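Local atomic coordinates of FMN reductase [NAD(P)H] (Bacillus subtilis, PDB entry 1ZCH), a protein that reduces FMN, nitroaromatic compounds, quinones, chromates and azo dyes with NADH or NADPH, working as an FMN-containing homodimer. Residues Phe76-Ala81 against Glu147-Pro152. Residues are numbered along the deposited sequence; the frame is centred on the assembly and turned at random.
Sequences FLLFCA and ELLELP. With CA (calcium ion), chain C.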
loop_
_atom_site.group_PDB
_atom_site.type_symbol
_atom_site.label_atom_id
_atom_site.label_comp_id
_atom_site.label_asym_id
_atom_site.label_seq_id
_atom_site.Cartn_x
_atom_site.Cartn_y
_atom_site.Cartn_z
ATOM N N PHE A 76 -13.268 -8.154 -11.121
ATOM C CA PHE A 76 -12.340 -7.031 -11.208
ATOM C C PHE A 76 -12.633 -6.131 -10.012
ATOM O O PHE A 76 -13.748 -5.636 -9.869
ATOM C CB PHE A 76 -12.530 -6.206 -12.481
ATOM C CG PHE A 76 -11.582 -5.032 -12.582
ATOM C CD1 PHE A 76 -10.294 -5.197 -13.094
ATOM C CD2 PHE A 76 -11.955 -3.776 -12.105
ATOM C CE1 PHE A 76 -9.391 -4.125 -13.129
ATOM C CE2 PHE A 76 -11.061 -2.696 -12.132
ATOM C CZ PHE A 76 -9.777 -2.872 -12.644
ATOM N N LEU A 77 -11.637 -5.933 -9.154
ATOM C CA LEU A 77 -11.795 -5.070 -7.989
ATOM C C LEU A 77 -11.037 -3.776 -8.254
ATOM O O LEU A 77 -9.919 -3.802 -8.768
ATOM C CB LEU A 77 -11.209 -5.725 -6.735
ATOM C CG LEU A 77 -11.745 -7.093 -6.310
ATOM C CD1 LEU A 77 -11.077 -7.521 -5.003
ATOM C CD2 LEU A 77 -13.257 -7.018 -6.140
ATOM N N LEU A 78 -11.646 -2.645 -7.918
ATOM C CA LEU A 78 -10.973 -1.364 -8.100
ATOM C C LEU A 78 -10.706 -0.763 -6.728
ATOM O O LEU A 78 -11.637 -0.498 -5.969
ATOM C CB LEU A 78 -11.828 -0.391 -8.916
ATOM C CG LEU A 78 -11.156 0.979 -9.089
ATOM C CD1 LEU A 78 -9.874 0.824 -9.891
ATOM C CD2 LEU A 78 -12.107 1.941 -9.785
ATOM N N PHE A 79 -9.430 -0.576 -6.408
ATOM C CA PHE A 79 -9.039 0.008 -5.131
ATOM C C PHE A 79 -8.865 1.505 -5.339
ATOM O O PHE A 79 -8.061 1.938 -6.169
ATOM C CB PHE A 79 -7.732 -0.626 -4.641
ATOM C CG PHE A 79 -7.888 -2.049 -4.190
ATOM C CD1 PHE A 79 -8.004 -2.354 -2.837
ATOM C CD2 PHE A 79 -7.972 -3.085 -5.123
ATOM C CE1 PHE A 79 -8.205 -3.673 -2.414
ATOM C CE2 PHE A 79 -8.174 -4.404 -4.712
ATOM C CZ PHE A 79 -8.291 -4.699 -3.357
ATOM N N CYS A 80 -9.634 2.289 -4.590
ATOM C CA CYS A 80 -9.598 3.744 -4.696
ATOM C C CYS A 80 -9.253 4.400 -3.372
ATOM O O CYS A 80 -9.652 3.918 -2.315
ATOM C CB CYS A 80 -10.970 4.287 -5.114
ATOM S SG CYS A 80 -11.718 3.533 -6.569
ATOM N N ALA A 81 -8.512 5.501 -3.436
ATOM C CA ALA A 81 -8.212 6.269 -2.237
ATOM C C ALA A 81 -9.572 6.927 -2.003
ATOM O O ALA A 81 -10.225 7.345 -2.966
ATOM C CB ALA A 81 -7.154 7.324 -2.532
ATOM N N GLU A 147 -16.157 8.458 -14.196
ATOM C CA GLU A 147 -17.527 8.648 -14.658
ATOM C C GLU A 147 -18.280 7.326 -14.745
ATOM O O GLU A 147 -19.441 7.234 -14.344
ATOM C CB GLU A 147 -17.531 9.334 -16.026
ATOM C CG GLU A 147 -16.911 10.715 -15.989
ATOM C CD GLU A 147 -17.622 11.630 -15.011
ATOM O OE1 GLU A 147 -16.959 12.505 -14.417
ATOM O OE2 GLU A 147 -18.850 11.477 -14.843
ATOM N N LEU A 148 -17.611 6.304 -15.267
ATOM C CA LEU A 148 -18.220 4.990 -15.422
ATOM C C LEU A 148 -18.671 4.378 -14.101
ATOM O O LEU A 148 -19.764 3.820 -14.005
ATOM C CB LEU A 148 -17.236 4.034 -16.108
ATOM C CG LEU A 148 -17.712 2.595 -16.329
ATOM C CD1 LEU A 148 -18.883 2.577 -17.308
ATOM C CD2 LEU A 148 -16.562 1.757 -16.865
ATOM N N LEU A 149 -17.830 4.491 -13.080
ATOM C CA LEU A 149 -18.134 3.909 -11.780
ATOM C C LEU A 149 -18.734 4.888 -10.777
ATOM O O LEU A 149 -18.929 4.549 -9.607
ATOM C CB LEU A 149 -16.869 3.266 -11.208
ATOM C CG LEU A 149 -16.261 2.208 -12.137
ATOM C CD1 LEU A 149 -15.046 1.561 -11.477
ATOM C CD2 LEU A 149 -17.315 1.154 -12.465
ATOM N N GLU A 150 -19.026 6.098 -11.243
ATOM C CA GLU A 150 -19.626 7.128 -10.409
ATOM C C GLU A 150 -18.798 7.498 -9.183
ATOM O O GLU A 150 -19.344 7.707 -8.099
ATOM C CB GLU A 150 -21.028 6.687 -9.972
ATOM C CG GLU A 150 -22.019 6.562 -11.124
ATOM C CD GLU A 150 -23.370 6.019 -10.688
ATOM O OE1 GLU A 150 -23.912 6.509 -9.677
ATOM O OE2 GLU A 150 -23.896 5.107 -11.364
ATOM N N LEU A 151 -17.482 7.580 -9.350
ATOM C CA LEU A 151 -16.619 7.950 -8.235
ATOM C C LEU A 151 -16.843 9.436 -7.980
ATOM O O LEU A 151 -16.685 10.261 -8.880
ATOM C CB LEU A 151 -15.151 7.679 -8.574
ATOM C CG LEU A 151 -14.844 6.259 -9.069
ATOM C CD1 LEU A 151 -13.338 6.102 -9.272
ATOM C CD2 LEU A 151 -15.364 5.236 -8.068
ATOM N N PRO A 152 -17.227 9.796 -6.747
ATOM C CA PRO A 152 -17.473 11.200 -6.414
ATOM C C PRO A 152 -16.201 11.970 -6.090
ATOM O O PRO A 152 -15.099 11.420 -6.106
ATOM C CB PRO A 152 -18.391 11.093 -5.203
ATOM C CG PRO A 152 -17.758 9.937 -4.461
ATOM C CD PRO A 152 -17.486 8.927 -5.581
HETATM CA CA CA C . -25.180 6.442 -7.831
HETATM O O HOH W 1 -23.134 6.887 -6.592
HETATM O O HOH W 2 -24.358 4.085 -7.374
#
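L78 and C80 on strand 75-82 run alongside L149 and L151, where the chain leaves helix 142-148, with CA atoms 9.6 Å apart for L78 and L149 and 8.9 Å apart for C80 and L151. A Schellman motif ends that helix: E150, the C-prime residue with positive phi (59°), turns the chain out of it, and its N makes a weak hydrogen bond to E147 O. L149 and L151, before and after E150, both point their CB toward the strand, an inner member of the antiparallel sheet of the nitroreductase fold. The contact is wholly apolar and buried, with no hydrogen bond across it. With CG anti to N (chi1 178°) and CD2 extended beyond it, the L78 side chain reaches the CD1 methyl of L149; the side chains cross obliquely and the methyls press together at 3.4 Å, tighter than usual for two carbons. L78 CD2 reaches L151 CD1 more loosely, at 4.4 Å. F79, on the other face of the strand, packs on helix 104-127. The side chain of L78 is about 10 Å from a bound FMN, so the contact lies near the flavin site without touching the cofactor. On the far side of the turn E150 OE1 binds the calcium ion at 2.2 Å, together with two waters and N189 of the second subunit, so the ion bridges the dimer. Nearer the strand's C-terminal end, C80 SG rests against the CD1 methyl of L151 at 4.1 Å.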